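Local coordinates for protein 3-oxoadipate enol-lactonase (Burkholderia xenovorans, PDB 2XUA) that probably hydrolyses the enol-lactone of 3-oxoadipate to 3-oxoadipate, a step in the bacterial breakdown of catechol, at residues E76-D81 and A187-A192; G102-V107 and A127-P132; A110-D115 and A196-E201. All blocks are in the same frame, centred on the assembly; numbering follows the deposited sequence.

Contact 1 of 3, residues E76-D81 and A187-A192; sequences EQLTGD and ASNCEA
Leu78 meets Asn189 and Ala192 at the junction between the core of the alpha/beta-hydrolase fold and its helical cap. Leu78 belongs to helix 75-88, which packs beside the central sheet, and its two partners lie on helix 183-195, the last of the run of helices inserted between strands 117-123 and 209-214. The contact is small, burying 92 Å² in all, and the closest pair of CA atoms, those of Leu78 and Ala192, are still 8.5 Å apart. The isobutyl fork of Leu78 therefore does the bridging. Its CG stands anti to the carbonyl carbon (chi1 -57°), which carries the fork across to helix 183-195, where its two methyls meet different partners. CD1 faces the methyl of Ala192, with 4.1 Å from Leu78 CD1 to Ala192 CB. The other branch reaches the amide of Asn189, where Leu78 CD2 lies 3.5 Å from Asn189 OD1.

This is a cap-to-core seam of the hydrolase fold, and the side chain of Asn189 lies about 8 Å from the bound laevulinic acid. The two ends of its amide fare differently. ND2 donates to the backbone O of Arg61, with a weak second bond to the O of Gly185, whereas OD1 is buried against the leucine methyl without a polar partner in the model. The bond to Arg61 should thus set which way round the amide is turned. Arg61 also ties the two helices together indirectly, since its NE forms a salt bridge with Asp81 OD2, three residues along from Leu78. Met101 at the start of helix 101-112 touches both Leu78 and Asn189, and the backbone of Ser188 is hydrogen-bonded to that of Tyr73.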
ATOM      1  N   GLU B  76     -18.022  17.917  -8.919  1.00 27.17           N
ATOM      2  CA  GLU B  76     -18.398  18.725  -7.738  1.00 26.06           C
ATOM      3  C   GLU B  76     -18.333  17.948  -6.444  1.00 25.93           C
ATOM      4  O   GLU B  76     -18.043  18.532  -5.376  1.00 26.67           O
ATOM      5  CB  GLU B  76     -19.819  19.348  -7.838  1.00 26.79           C
ATOM      6  CG  GLU B  76     -19.979  20.364  -8.932  1.00 26.27           C
ATOM      7  CD  GLU B  76     -20.088  19.765 -10.332  1.00 28.20           C
ATOM      8  OE1 GLU B  76     -20.628  18.664 -10.454  1.00 26.33           O
ATOM      9  OE2 GLU B  76     -19.603  20.393 -11.298  1.00 27.09           O
ATOM     10  N   GLN B  77     -18.651  16.666  -6.469  1.00 24.28           N
ATOM     11  CA  GLN B  77     -18.489  15.905  -5.255  1.00 24.20           C
ATOM     12  C   GLN B  77     -16.960  15.799  -4.977  1.00 23.82           C
ATOM     13  O   GLN B  77     -16.483  15.963  -3.837  1.00 22.63           O
ATOM     14  CB  GLN B  77     -19.084  14.512  -5.349  1.00 24.43           C
ATOM     15  CG  GLN B  77     -20.611  14.441  -5.028  1.00 28.50           C
ATOM     16  CD  GLN B  77     -21.202  13.166  -5.555  1.00 30.45           C
ATOM     17  OE1 GLN B  77     -20.683  12.611  -6.522  1.00 28.14           O
ATOM     18  NE2 GLN B  77     -22.275  12.671  -4.916  1.00 32.64           N
ATOM     19  N   LEU B  78     -16.208  15.532  -6.025  1.00 22.84           N
ATOM     20  CA  LEU B  78     -14.763  15.336  -5.871  1.00 22.39           C
ATOM     21  C   LEU B  78     -14.055  16.582  -5.396  1.00 23.36           C
ATOM     22  O   LEU B  78     -13.116  16.503  -4.598  1.00 24.96           O
ATOM     23  CB  LEU B  78     -14.129  14.771  -7.151  1.00 21.78           C
ATOM     24  CG  LEU B  78     -14.671  13.442  -7.704  1.00 20.05           C
ATOM     25  CD1 LEU B  78     -14.041  13.260  -9.058  1.00 16.79           C
ATOM     26  CD2 LEU B  78     -14.362  12.215  -6.812  1.00 18.85           C
ATOM     27  N   THR B  79     -14.469  17.730  -5.883  1.00 22.85           N
ATOM     28  CA  THR B  79     -13.878  18.973  -5.467  1.00 24.94           C
ATOM     29  C   THR B  79     -14.252  19.245  -3.990  1.00 24.71           C
ATOM     30  O   THR B  79     -13.394  19.656  -3.187  1.00 24.06           O
ATOM     31  CB  THR B  79     -14.322  20.109  -6.384  1.00 25.58           C
ATOM     32  OG1 THR B  79     -13.892  19.843  -7.722  1.00 29.03           O
ATOM     33  CG2 THR B  79     -13.632  21.434  -6.024  1.00 29.27           C
ATOM     34  N   GLY B  80     -15.515  19.002  -3.649  1.00 23.04           N
ATOM     35  CA  GLY B  80     -16.039  19.266  -2.328  1.00 24.28           C
ATOM     36  C   GLY B  80     -15.454  18.329  -1.279  1.00 23.62           C
ATOM     37  O   GLY B  80     -15.344  18.667  -0.089  1.00 22.04           O
ATOM     38  N   ASP B  81     -15.070  17.141  -1.737  1.00 22.84           N
ATOM     39  CA  ASP B  81     -14.352  16.225  -0.901  1.00 22.86           C
ATOM     40  C   ASP B  81     -13.028  16.865  -0.434  1.00 21.37           C
ATOM     41  O   ASP B  81     -12.730  16.792   0.751  1.00 22.00           O
ATOM     42  CB  ASP B  81     -14.117  14.914  -1.638  1.00 22.56           C
ATOM     43  CG  ASP B  81     -15.370  14.086  -1.733  1.00 25.60           C
ATOM     44  OD1 ASP B  81     -16.440  14.475  -1.162  1.00 25.77           O
ATOM     45  OD2 ASP B  81     -15.297  13.010  -2.321  1.00 23.86           O
ATOM     46  N   ALA B 187     -16.401   2.481 -11.073  1.00 17.99           N
ATOM     47  CA  ALA B 187     -17.361   2.890 -12.113  1.00 18.92           C
ATOM     48  C   ALA B 187     -17.976   4.297 -11.840  1.00 18.94           C
ATOM     49  O   ALA B 187     -18.131   5.107 -12.758  1.00 20.74           O
ATOM     50  CB  ALA B 187     -18.456   1.828 -12.225  1.00 18.00           C
ATOM     51  N   SER B 188     -18.317   4.623 -10.599  1.00 19.56           N
ATOM     52  CA  SER B 188     -18.918   5.947 -10.383  1.00 19.43           C
ATOM     53  C   SER B 188     -17.964   7.087 -10.696  1.00 18.34           C
ATOM     54  O   SER B 188     -18.390   8.169 -11.070  1.00 16.67           O
ATOM     55  CB  SER B 188     -19.464   6.105  -8.969  1.00 20.47           C
ATOM     56  OG  SER B 188     -20.474   5.144  -8.754  1.00 23.76           O
ATOM     57  N   ASN B 189     -16.668   6.841 -10.491  1.00 18.62           N
ATOM     58  CA  ASN B 189     -15.621   7.819 -10.821  1.00 17.26           C
ATOM     59  C   ASN B 189     -15.444   7.854 -12.317  1.00 17.24           C
ATOM     60  O   ASN B 189     -15.229   8.929 -12.897  1.00 20.10           O
ATOM     61  CB  ASN B 189     -14.316   7.472 -10.079  1.00 16.86           C
ATOM     62  CG  ASN B 189     -14.353   7.943  -8.621  1.00 14.40           C
ATOM     63  OD1 ASN B 189     -14.393   9.126  -8.385  1.00 15.73           O
ATOM     64  ND2 ASN B 189     -14.399   7.038  -7.670  1.00 10.75           N
ATOM     65  N   CYS B 190     -15.587   6.716 -12.983  1.00 17.20           N
ATOM     66  CA  CYS B 190     -15.595   6.766 -14.451  1.00 17.94           C
ATOM     67  C   CYS B 190     -16.619   7.775 -14.960  1.00 17.46           C
ATOM     68  O   CYS B 190     -16.318   8.613 -15.810  1.00 16.09           O
ATOM     69  CB  CYS B 190     -15.935   5.389 -15.023  1.00 17.92           C
ATOM     70  SG  CYS B 190     -14.634   4.145 -14.805  1.00 18.79           S
ATOM     71  N   GLU B 191     -17.822   7.671 -14.389  1.00 18.18           N
ATOM     72  CA  GLU B 191     -18.929   8.564 -14.694  1.00 18.96           C
ATOM     73  C   GLU B 191     -18.571  10.009 -14.406  1.00 19.34           C
ATOM     74  O   GLU B 191     -18.698  10.881 -15.296  1.00 18.79           O
ATOM     75  CB  GLU B 191     -20.197   8.084 -13.972  1.00 18.65           C
ATOM     76  CG  GLU B 191     -20.727   6.834 -14.657  1.00 20.41           C
ATOM     77  CD  GLU B 191     -21.722   5.975 -13.833  1.00 25.45           C
ATOM     78  OE1 GLU B 191     -21.719   5.983 -12.583  1.00 28.53           O
ATOM     79  OE2 GLU B 191     -22.452   5.199 -14.481  1.00 25.12           O
ATOM     80  N   ALA B 192     -18.011  10.263 -13.209  1.00 19.28           N
ATOM     81  CA  ALA B 192     -17.556  11.623 -12.929  1.00 18.26           C
ATOM     82  C   ALA B 192     -16.603  12.238 -13.928  1.00 17.95           C
ATOM     83  O   ALA B 192     -16.732  13.437 -14.259  1.00 18.02           O
ATOM     84  CB  ALA B 192     -16.982  11.761 -11.475  1.00 18.26           C
TER

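Contact 2 of 3, residues G102-V107 and A127-P132; sequences GGLTGV and ARIGSP
Next to the meeting of Leu104 with Ile129, the guanidinium of Arg128 carries its own chain on one face: Gly130 O lies 3.5 Å above the plane and Ser131 CA is close by, both offset toward the rim. Arg128 NH1 makes a weak bond of 3.0 Å to Ile129 O, bent to 126°, while NH2 forms a salt bridge with Asp194 on helix 183-195. The arginine thus folds back over segment 127-132, and Ile129 O receives a further bond from Trp135 NE1.

The isoleucine side chain points to helix 101-112, which starts within the probable nucleophile elbow. Ile129 CD1 lies 3.8 Å from Leu104 CB and also nears Leu104 CD2. With Leu104 CG anti to the backbone N (chi1 -179°), the other methyl swings over the peptide of Ala127, where Leu104 CD1 comes to 3.5 Å from Ala127 O. Ile193 of the cap touches both Leu104 and Ile129.

The side chain of Ile129 is about 5 Å from the bound laevulinic acid and touches the presumed Ser100-His244-Asp217 triad. Close to that probable active site, the contact rests on aliphatic packing and one methyl against a carbonyl oxygen, Ala127 O, whose polar need is probably met by the backbone N of Leu198.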
ATOM      1  N   GLY B 102      -6.990  13.238 -10.542  1.00 17.55           N
ATOM      2  CA  GLY B 102      -6.497  14.188  -9.524  1.00 16.69           C
ATOM      3  C   GLY B 102      -6.134  15.526 -10.131  1.00 17.49           C
ATOM      4  O   GLY B 102      -6.434  16.594  -9.558  1.00 17.76           O
ATOM      5  N   GLY B 103      -5.493  15.493 -11.305  1.00 18.15           N
ATOM      6  CA  GLY B 103      -5.152  16.744 -12.019  1.00 18.19           C
ATOM      7  C   GLY B 103      -6.427  17.446 -12.434  1.00 18.77           C
ATOM      8  O   GLY B 103      -6.522  18.667 -12.294  1.00 17.92           O
ATOM      9  N   LEU B 104      -7.400  16.666 -12.934  1.00 18.91           N
ATOM     10  CA  LEU B 104      -8.769  17.191 -13.291  1.00 20.00           C
ATOM     11  C   LEU B 104      -9.475  17.908 -12.103  1.00 19.35           C
ATOM     12  O   LEU B 104      -9.970  19.067 -12.227  1.00 20.37           O
ATOM     13  CB  LEU B 104      -9.601  16.024 -13.876  1.00 18.96           C
ATOM     14  CG  LEU B 104     -11.038  16.334 -14.342  1.00 22.30           C
ATOM     15  CD1 LEU B 104     -11.079  17.318 -15.487  1.00 24.14           C
ATOM     16  CD2 LEU B 104     -11.831  15.050 -14.645  1.00 26.52           C
ATOM     17  N   THR B 105      -9.484  17.251 -10.934  1.00 19.07           N
ATOM     18  CA  THR B 105      -9.928  17.872  -9.660  1.00 18.60           C
ATOM     19  C   THR B 105      -9.173  19.184  -9.366  1.00 19.87           C
ATOM     20  O   THR B 105      -9.740  20.200  -8.847  1.00 21.65           O
ATOM     21  CB  THR B 105      -9.693  16.859  -8.529  1.00 17.94           C
ATOM     22  OG1 THR B 105     -10.436  15.680  -8.819  1.00 16.43           O
ATOM     23  CG2 THR B 105     -10.172  17.390  -7.158  1.00 16.76           C
ATOM     24  N   GLY B 106      -7.882  19.175  -9.673  1.00 18.74           N
ATOM     25  CA  GLY B 106      -7.055  20.319  -9.451  1.00 18.57           C
ATOM     26  C   GLY B 106      -7.432  21.465 -10.388  1.00 19.74           C
ATOM     27  O   GLY B 106      -7.407  22.642  -9.994  1.00 16.14           O
ATOM     28  N   VAL B 107      -7.777  21.130 -11.638  1.00 19.31           N
ATOM     29  CA  VAL B 107      -8.306  22.174 -12.537  1.00 19.90           C
ATOM     30  C   VAL B 107      -9.581  22.758 -11.949  1.00 20.35           C
ATOM     31  O   VAL B 107      -9.689  23.969 -11.894  1.00 23.58           O
ATOM     32  CB  VAL B 107      -8.563  21.643 -13.996  1.00 19.54           C
ATOM     33  CG1 VAL B 107      -9.334  22.669 -14.833  1.00 19.98           C
ATOM     34  CG2 VAL B 107      -7.244  21.221 -14.627  1.00 16.23           C
ATOM     35  N   ALA B 127      -8.068  18.820 -19.326  1.00 16.79           N
ATOM     36  CA  ALA B 127      -9.295  19.468 -18.832  1.00 18.28           C
ATOM     37  C   ALA B 127     -10.567  18.671 -19.188  1.00 17.98           C
ATOM     38  O   ALA B 127     -11.645  18.911 -18.594  1.00 19.77           O
ATOM     39  CB  ALA B 127      -9.392  20.919 -19.320  1.00 18.00           C
ATOM     40  N   ARG B 128     -10.420  17.751 -20.145  1.00 18.25           N
ATOM     41  CA  ARG B 128     -11.405  16.721 -20.487  1.00 19.21           C
ATOM     42  C   ARG B 128     -10.613  15.417 -20.791  1.00 18.73           C
ATOM     43  O   ARG B 128      -9.808  15.339 -21.740  1.00 19.84           O
ATOM     44  CB  ARG B 128     -12.391  17.218 -21.610  1.00 20.89           C
ATOM     45  CG  ARG B 128     -13.006  16.164 -22.555  1.00 25.83           C
ATOM     46  CD  ARG B 128     -13.650  15.045 -21.833  1.00 29.04           C
ATOM     47  NE  ARG B 128     -14.836  14.469 -22.475  1.00 31.42           N
ATOM     48  CZ  ARG B 128     -15.418  13.341 -22.049  1.00 32.40           C
ATOM     49  NH1 ARG B 128     -14.902  12.669 -21.014  1.00 33.65           N
ATOM     50  NH2 ARG B 128     -16.510  12.889 -22.621  1.00 30.15           N
ATOM     51  N   ILE B 129     -10.767  14.429 -19.897  1.00 17.69           N
ATOM     52  CA  ILE B 129     -10.010  13.151 -19.982  1.00 17.05           C
ATOM     53  C   ILE B 129     -10.893  12.114 -20.695  1.00 17.52           C
ATOM     54  O   ILE B 129     -12.051  11.850 -20.324  1.00 18.11           O
ATOM     55  CB  ILE B 129      -9.545  12.634 -18.578  1.00 15.39           C
ATOM     56  CG1 ILE B 129      -8.623  13.650 -17.921  1.00 16.31           C
ATOM     57  CG2 ILE B 129      -8.833  11.247 -18.670  1.00 15.88           C
ATOM     58  CD1 ILE B 129      -8.420  13.399 -16.414  1.00 25.52           C
ATOM     59  N   GLY B 130     -10.304  11.556 -21.745  1.00 18.94           N
ATOM     60  CA  GLY B 130     -10.882  10.462 -22.517  1.00 19.98           C
ATOM     61  C   GLY B 130     -12.175  10.872 -23.213  1.00 20.66           C
ATOM     62  O   GLY B 130     -12.304  12.007 -23.671  1.00 19.26           O
ATOM     63  N   SER B 131     -13.136   9.961 -23.242  1.00 21.38           N
ATOM     64  CA  SER B 131     -14.367  10.174 -24.077  1.00 22.77           C
ATOM     65  C   SER B 131     -15.410   9.149 -23.679  1.00 22.28           C
ATOM     66  O   SER B 131     -15.063   8.180 -22.975  1.00 22.65           O
ATOM     67  CB  SER B 131     -14.006   9.986 -25.545  1.00 22.48           C
ATOM     68  OG  SER B 131     -13.751   8.618 -25.739  1.00 23.18           O
ATOM     69  N   PRO B 132     -16.694   9.321 -24.134  1.00 22.49           N
ATOM     70  CA  PRO B 132     -17.710   8.379 -23.684  1.00 22.98           C
ATOM     71  C   PRO B 132     -17.400   6.952 -24.160  1.00 23.06           C
ATOM     72  O   PRO B 132     -17.728   5.975 -23.463  1.00 21.65           O
ATOM     73  CB  PRO B 132     -18.988   8.930 -24.307  1.00 23.20           C
ATOM     74  CG  PRO B 132     -18.691  10.461 -24.405  1.00 24.25           C
ATOM     75  CD  PRO B 132     -17.269  10.508 -24.811  1.00 22.91           C
TER

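Contact 3 of 3, residues A110-D115 and A196-E201; sequences AARHAD and ADLRPE
Arg112 runs out from the last turn of helix 101-112 to grip Glu201, and from CG to NH2 the side chain runs along one carboxylate. CB leaves the helix with CG anti to the carbonyl carbon (chi1 -52°), and the chain is then extended to NE. Arg112 CG passes 3.1 Å from Glu201 OE1, and CD runs close to that oxygen as well. At NE the interaction becomes polar: Arg112 NE donates to Glu201 OE1 over 2.7 Å in a nearly straight bond (167°). Arg112 NH2 binds Glu201 OE2 at 2.6 Å, almost as straight. Both oxygens use their syn lone pairs, and the guanidinium and carboxylate planes are only 9° apart, so this is a side-on, two-pronged salt bridge that should hold the two planes together and fix their rotation. NH2 also has one methyl of Leu198 near it, with 3.8 Å between Arg112 NH2 and Leu198 CD1. The remaining nitrogen, NH1, forms a salt bridge with Glu76 of helix 75-88.

Within the alpha/beta-hydrolase fold, this joins the end of the helix behind the probable nucleophile elbow to the loop that carries the chain from the cap back to strand 209-214. The neighbouring Ala111 adds a van der Waals touch, its methyl CB lying 3.8 Å from Glu201 O.

On the far side of Leu198 the loop braces itself. Asp197 OD1 accepts the backbone N of Arg199, making an Asx turn, and also takes Arg199 NE from the opposite face of the carboxylate plane. Arg199 NH2 reaches Asp197 OD2 at 2.8 Å from above that plane. This second arginine-carboxylate pair is also side-on but markedly tilted, in contrast to the flat pairing of Arg112 with Glu201.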
ATOM      1  N   ALA B 110      -8.582  24.880  -8.799  1.00 23.88           N
ATOM      2  CA  ALA B 110      -7.930  26.126  -9.143  1.00 26.41           C
ATOM      3  C   ALA B 110      -8.845  27.152  -9.837  1.00 27.87           C
ATOM      4  O   ALA B 110      -8.572  28.339  -9.718  1.00 28.53           O
ATOM      5  CB  ALA B 110      -6.673  25.911  -9.983  1.00 26.27           C
ATOM      6  N   ALA B 111      -9.850  26.670 -10.585  1.00 28.11           N
ATOM      7  CA  ALA B 111     -10.786  27.514 -11.332  1.00 28.38           C
ATOM      8  C   ALA B 111     -11.892  28.081 -10.448  1.00 28.65           C
ATOM      9  O   ALA B 111     -12.252  29.255 -10.548  1.00 28.42           O
ATOM     10  CB  ALA B 111     -11.420  26.678 -12.493  1.00 28.04           C
ATOM     11  N   ARG B 112     -12.462  27.213  -9.624  1.00 27.94           N
ATOM     12  CA  ARG B 112     -13.628  27.537  -8.859  1.00 29.17           C
ATOM     13  C   ARG B 112     -13.223  27.868  -7.402  1.00 29.34           C
ATOM     14  O   ARG B 112     -14.059  28.335  -6.662  1.00 29.38           O
ATOM     15  CB  ARG B 112     -14.625  26.371  -8.864  1.00 28.71           C
ATOM     16  CG  ARG B 112     -15.014  25.821 -10.267  1.00 28.87           C
ATOM     17  CD  ARG B 112     -15.720  24.509 -10.128  1.00 29.56           C
ATOM     18  NE  ARG B 112     -16.096  23.987 -11.433  1.00 34.71           N
ATOM     19  CZ  ARG B 112     -16.882  22.942 -11.668  1.00 34.70           C
ATOM     20  NH1 ARG B 112     -17.439  22.240 -10.690  1.00 33.69           N
ATOM     21  NH2 ARG B 112     -17.131  22.607 -12.923  1.00 37.33           N
ATOM     22  N   HIS B 113     -11.962  27.615  -7.005  1.00 29.48           N
ATOM     23  CA  HIS B 113     -11.507  27.943  -5.611  1.00 29.48           C
ATOM     24  C   HIS B 113     -10.099  28.502  -5.520  1.00 29.17           C
ATOM     25  O   HIS B 113      -9.284  28.059  -4.680  1.00 29.46           O
ATOM     26  CB  HIS B 113     -11.698  26.744  -4.671  1.00 28.98           C
ATOM     27  CG  HIS B 113     -13.084  26.164  -4.673  1.00 29.02           C
ATOM     28  ND1 HIS B 113     -13.496  25.199  -5.575  1.00 30.46           N
ATOM     29  CD2 HIS B 113     -14.152  26.400  -3.870  1.00 27.15           C
ATOM     30  CE1 HIS B 113     -14.755  24.876  -5.330  1.00 29.15           C
ATOM     31  NE2 HIS B 113     -15.168  25.573  -4.284  1.00 29.80           N
ATOM     32  N   ALA B 114      -9.780  29.488  -6.359  1.00 28.43           N
ATOM     33  CA  ALA B 114      -8.456  30.090  -6.379  1.00 29.14           C
ATOM     34  C   ALA B 114      -7.959  30.529  -4.982  1.00 28.96           C
ATOM     35  O   ALA B 114      -6.755  30.520  -4.701  1.00 29.39           O
ATOM     36  CB  ALA B 114      -8.441  31.240  -7.298  1.00 29.72           C
ATOM     37  N   ASP B 115      -8.885  30.942  -4.126  1.00 28.41           N
ATOM     38  CA  ASP B 115      -8.481  31.470  -2.790  1.00 28.82           C
ATOM     39  C   ASP B 115      -8.048  30.340  -1.823  1.00 27.17           C
ATOM     40  O   ASP B 115      -7.275  30.587  -0.893  1.00 27.15           O
ATOM     41  CB  ASP B 115      -9.626  32.244  -2.133  1.00 29.55           C
ATOM     42  CG  ASP B 115     -10.867  31.413  -2.006  1.00 29.15           C
ATOM     43  OD1 ASP B 115     -10.935  30.375  -2.685  1.00 30.13           O
ATOM     44  OD2 ASP B 115     -11.772  31.778  -1.232  1.00 34.27           O
ATOM     45  N   ALA B 196     -17.163  15.472 -16.762  1.00 25.39           N
ATOM     46  CA  ALA B 196     -16.452  16.704 -16.484  1.00 26.13           C
ATOM     47  C   ALA B 196     -15.716  17.168 -17.703  1.00 26.99           C
ATOM     48  O   ALA B 196     -14.778  16.543 -18.204  1.00 29.05           O
ATOM     49  CB  ALA B 196     -15.454  16.527 -15.302  1.00 25.59           C
ATOM     50  N   ASP B 197     -16.118  18.311 -18.195  1.00 27.69           N
ATOM     51  CA  ASP B 197     -15.361  18.909 -19.263  1.00 26.75           C
ATOM     52  C   ASP B 197     -15.041  20.286 -18.744  1.00 26.85           C
ATOM     53  O   ASP B 197     -15.904  21.199 -18.733  1.00 25.96           O
ATOM     54  CB  ASP B 197     -16.187  18.927 -20.543  1.00 27.13           C
ATOM     55  CG  ASP B 197     -15.470  19.608 -21.672  1.00 29.60           C
ATOM     56  OD1 ASP B 197     -14.368  20.156 -21.455  1.00 24.96           O
ATOM     57  OD2 ASP B 197     -16.052  19.625 -22.766  1.00 29.62           O
ATOM     58  N   LEU B 198     -13.801  20.420 -18.273  1.00 24.90           N
ATOM     59  CA  LEU B 198     -13.351  21.659 -17.665  1.00 24.14           C
ATOM     60  C   LEU B 198     -12.629  22.562 -18.640  1.00 23.22           C
ATOM     61  O   LEU B 198     -12.028  23.554 -18.245  1.00 22.96           O
ATOM     62  CB  LEU B 198     -12.506  21.424 -16.407  1.00 24.18           C
ATOM     63  CG  LEU B 198     -13.158  21.069 -15.058  1.00 25.61           C
ATOM     64  CD1 LEU B 198     -14.592  20.676 -15.066  1.00 26.59           C
ATOM     65  CD2 LEU B 198     -12.333  20.036 -14.289  1.00 24.87           C
ATOM     66  N   ARG B 199     -12.696  22.224 -19.923  1.00 22.21           N
ATOM     67  CA  ARG B 199     -12.056  23.026 -20.917  1.00 23.23           C
ATOM     68  C   ARG B 199     -12.549  24.499 -20.936  1.00 23.58           C
ATOM     69  O   ARG B 199     -11.745  25.378 -21.095  1.00 23.28           O
ATOM     70  CB  ARG B 199     -12.202  22.388 -22.312  1.00 24.46           C
ATOM     71  CG  ARG B 199     -11.137  21.317 -22.617  1.00 25.87           C
ATOM     72  CD  ARG B 199     -11.388  20.717 -24.005  1.00 24.69           C
ATOM     73  NE  ARG B 199     -12.606  19.937 -23.950  1.00 31.80           N
ATOM     74  CZ  ARG B 199     -13.255  19.459 -25.007  1.00 36.27           C
ATOM     75  NH1 ARG B 199     -12.809  19.695 -26.236  1.00 39.35           N
ATOM     76  NH2 ARG B 199     -14.361  18.753 -24.837  1.00 35.11           N
ATOM     77  N   PRO B 200     -13.859  24.769 -20.799  1.00 25.42           N
ATOM     78  CA  PRO B 200     -14.198  26.233 -20.829  1.00 27.15           C
ATOM     79  C   PRO B 200     -13.693  26.994 -19.589  1.00 29.32           C
ATOM     80  O   PRO B 200     -13.368  28.179 -19.685  1.00 29.71           O
ATOM     81  CB  PRO B 200     -15.741  26.239 -20.838  1.00 28.13           C
ATOM     82  CG  PRO B 200     -16.139  24.900 -21.395  1.00 27.45           C
ATOM     83  CD  PRO B 200     -15.073  23.941 -20.757  1.00 25.82           C
ATOM     84  N   GLU B 201     -13.559  26.284 -18.454  1.00 29.96           N
ATOM     85  CA  GLU B 201     -13.128  26.879 -17.182  1.00 31.03           C
ATOM     86  C   GLU B 201     -11.617  27.100 -17.021  1.00 31.10           C
ATOM     87  O   GLU B 201     -11.183  27.851 -16.139  1.00 31.00           O
ATOM     88  CB  GLU B 201     -13.606  26.001 -16.006  1.00 32.00           C
ATOM     89  CG  GLU B 201     -15.097  26.059 -15.725  1.00 34.82           C
ATOM     90  CD  GLU B 201     -15.507  25.253 -14.507  1.00 42.55           C
ATOM     91  OE1 GLU B 201     -15.041  25.584 -13.376  1.00 43.51           O
ATOM     92  OE2 GLU B 201     -16.316  24.292 -14.684  1.00 43.35           O
TER

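Overall arrangement
The three contacts lie 11 to 14 Å apart, centre to centre, around helix 101-112. That helix supplies one segment each to contacts 2 and 3 and touches Leu78 and Asn189 of contact 1. In chain order, 76-81, 102-107, 110-115 and 127-132 come first, followed by 187-192 and 196-201, so contact 2 falls wholly between the two segments of contact 1 while contact 3 alternates with both. Segments 127-132 and 196-201 lead into and out of the cap helices and are joined by a probable bond from Leu198 N to Ala127 O (2.7 Å). Contacts 1 and 2 lie near the bound laevulinic acid, whereas contact 3 ties the outgoing loop to the far end of helix 101-112.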